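Long-range contact in protein CsuE (Acinetobacter baumannii, PDB 6FJY), which probably serves as the two-domain adhesin at the tip of archaic chaperone-usher Csu pili, which take part in biofilm formation: residues Gly119-Asp124 against Ile175-Asp180. Residues are numbered along the deposited sequence; the frame is centred on the assembly and turned at random.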
loop_
_atom_site.group_PDB
_atom_site.type_symbol
_atom_site.label_atom_id
_atom_site.label_comp_id
_atom_site.label_asym_id
_atom_site.label_seq_id
_atom_site.Cartn_x
_atom_site.Cartn_y
_atom_site.Cartn_z
ATOM N N GLY D 119 -0.239 10.341 0.398
ATOM C CA GLY D 119 0.494 11.169 -0.535
ATOM C C GLY D 119 1.978 11.039 -0.269
ATOM O O GLY D 119 2.414 10.298 0.610
ATOM N N VAL D 120 2.751 11.777 -1.055
ATOM C CA VAL D 120 4.199 11.794 -0.880
ATOM C C VAL D 120 4.570 12.954 0.030
ATOM O O VAL D 120 3.968 14.034 -0.022
ATOM C CB VAL D 120 4.927 11.878 -2.231
ATOM C CG1 VAL D 120 4.632 13.202 -2.924
ATOM C CG2 VAL D 120 6.412 11.694 -2.024
ATOM N N TYR D 121 5.547 12.715 0.899
ATOM C CA TYR D 121 5.942 13.668 1.926
ATOM C C TYR D 121 7.454 13.818 1.864
ATOM O O TYR D 121 8.190 12.911 2.265
ATOM C CB TYR D 121 5.463 13.207 3.303
ATOM C CG TYR D 121 3.967 13.375 3.496
ATOM C CD1 TYR D 121 3.063 12.542 2.852
ATOM C CD2 TYR D 121 3.462 14.370 4.318
ATOM C CE1 TYR D 121 1.698 12.700 3.014
ATOM C CE2 TYR D 121 2.098 14.531 4.490
ATOM C CZ TYR D 121 1.219 13.692 3.833
ATOM O OH TYR D 121 -0.140 13.852 4.005
ATOM N N GLN D 122 7.912 14.958 1.348
ATOM C CA GLN D 122 9.321 15.183 1.057
ATOM C C GLN D 122 9.959 15.968 2.193
ATOM O O GLN D 122 9.422 16.994 2.618
ATOM C CB GLN D 122 9.485 15.945 -0.256
ATOM C CG GLN D 122 10.914 15.987 -0.766
ATOM C CD GLN D 122 11.403 14.623 -1.208
ATOM O OE1 GLN D 122 12.574 14.282 -1.038
ATOM N NE2 GLN D 122 10.503 13.831 -1.786
ATOM N N ALA D 123 11.096 15.482 2.685
ATOM C CA ALA D 123 11.822 16.214 3.711
ATOM C C ALA D 123 12.140 17.619 3.212
ATOM O O ALA D 123 12.361 17.841 2.021
ATOM C CB ALA D 123 13.108 15.475 4.095
ATOM N N ASP D 124 12.113 18.578 4.130
ATOM C CA ASP D 124 12.200 19.976 3.735
ATOM C C ASP D 124 13.626 20.378 3.391
ATOM O O ASP D 124 13.832 21.310 2.609
ATOM C CB ASP D 124 11.633 20.860 4.845
ATOM C CG ASP D 124 10.144 20.658 5.029
ATOM O OD1 ASP D 124 9.479 20.320 4.033
ATOM O OD2 ASP D 124 9.644 20.827 6.157
ATOM N N ILE D 175 8.918 10.081 2.358
ATOM C CA ILE D 175 7.997 9.194 3.055
ATOM C C ILE D 175 6.685 9.184 2.283
ATOM O O ILE D 175 6.090 10.242 2.047
ATOM C CB ILE D 175 7.753 9.637 4.509
ATOM C CG1 ILE D 175 9.048 9.605 5.311
ATOM C CG2 ILE D 175 6.662 8.778 5.173
ATOM C CD1 ILE D 175 8.914 10.241 6.689
ATOM N N THR D 176 6.237 7.996 1.890
ATOM C CA THR D 176 5.000 7.834 1.137
ATOM C C THR D 176 3.948 7.217 2.058
ATOM O O THR D 176 4.062 6.054 2.456
ATOM C CB THR D 176 5.216 6.972 -0.106
ATOM O OG1 THR D 176 6.166 7.606 -0.974
ATOM C CG2 THR D 176 3.910 6.790 -0.848
ATOM N N VAL D 177 2.931 8.002 2.380
ATOM C CA VAL D 177 1.798 7.564 3.176
ATOM C C VAL D 177 0.776 6.950 2.234
ATOM O O VAL D 177 0.352 7.590 1.265
ATOM C CB VAL D 177 1.198 8.746 3.951
ATOM C CG1 VAL D 177 0.137 8.279 4.907
ATOM C CG2 VAL D 177 2.307 9.511 4.683
ATOM N N LEU D 178 0.371 5.686 2.522
ATOM C CA LEU D 178 -0.477 4.907 1.639
ATOM C C LEU D 178 -1.920 4.925 2.111
ATOM O O LEU D 178 -2.185 4.982 3.312
ATOM C CB LEU D 178 0.003 3.458 1.567
ATOM C CG LEU D 178 1.381 3.272 0.930
ATOM C CD1 LEU D 178 1.809 1.826 1.005
ATOM C CD2 LEU D 178 1.344 3.739 -0.497
ATOM N N PRO D 179 -2.864 4.888 1.174
ATOM C CA PRO D 179 -4.265 4.695 1.553
ATOM C C PRO D 179 -4.443 3.377 2.289
ATOM O O PRO D 179 -3.737 2.396 2.037
ATOM C CB PRO D 179 -5.002 4.691 0.210
ATOM C CG PRO D 179 -4.095 5.410 -0.719
ATOM C CD PRO D 179 -2.703 5.073 -0.276
ATOM N N ASP D 180 -5.408 3.361 3.203
ATOM C CA ASP D 180 -5.534 2.273 4.158
ATOM C C ASP D 180 -6.989 2.130 4.585
ATOM O O ASP D 180 -7.702 3.128 4.713
ATOM C CB ASP D 180 -4.637 2.533 5.375
ATOM C CG ASP D 180 -4.412 1.297 6.207
ATOM O OD1 ASP D 180 -4.931 0.226 5.824
ATOM O OD2 ASP D 180 -3.715 1.396 7.236
#
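In Tyr121, CG stands anti to the carbonyl carbon (chi1 -74°), which brings it beside the backbone N and turns the ring back alongside Gly119 toward Val177; in Val177, with CG1 anti to the backbone N (chi1 -173°), CG2 comes beside that N and meets the ring. Val177 CG2 lies 3.6 Å from Tyr121 CD1 and nearly as close to CE1, approaching obliquely. Gly119, the partner of Val177 in the ladder, has no side chain on this face, and its carbonyl O lies in the ring plane at the edge. The phenol OH is anchored on Ser117 O, which should limit movement of the ring. At the root of the side chain, Tyr121 CB touches Ile175 O (3.3 Å) and is 4.4 Å from Ile175 CB. Two hydrogen-bonded pairs hold the backbones together: Gly119 N reaches Val177 O and Val177 N returns to Gly119 O, both at 2.9 Å, while Tyr121 N donates to Ile175 O at 2.8 Å with a noticeably bent N-H...O angle of 133°, and Ile175 N completes the pair by donating to Tyr121 O. Between them, Val120 and Thr176 form the non-hydrogen-bonded pair on the other face, where Val120 CG2 and Thr176 OG1 are 4.2 Å apart and Val120 also packs on Ile229 of the CsuC chain. Tyr121, Ile175 and Val177 face inward onto Leu68 of strand 67-73. Strand 175-178 thus sits between antiparallel 119-123 and parallel 9-15, which Thr176 bonds through its backbone, consistent with an Ig-like beta sandwich.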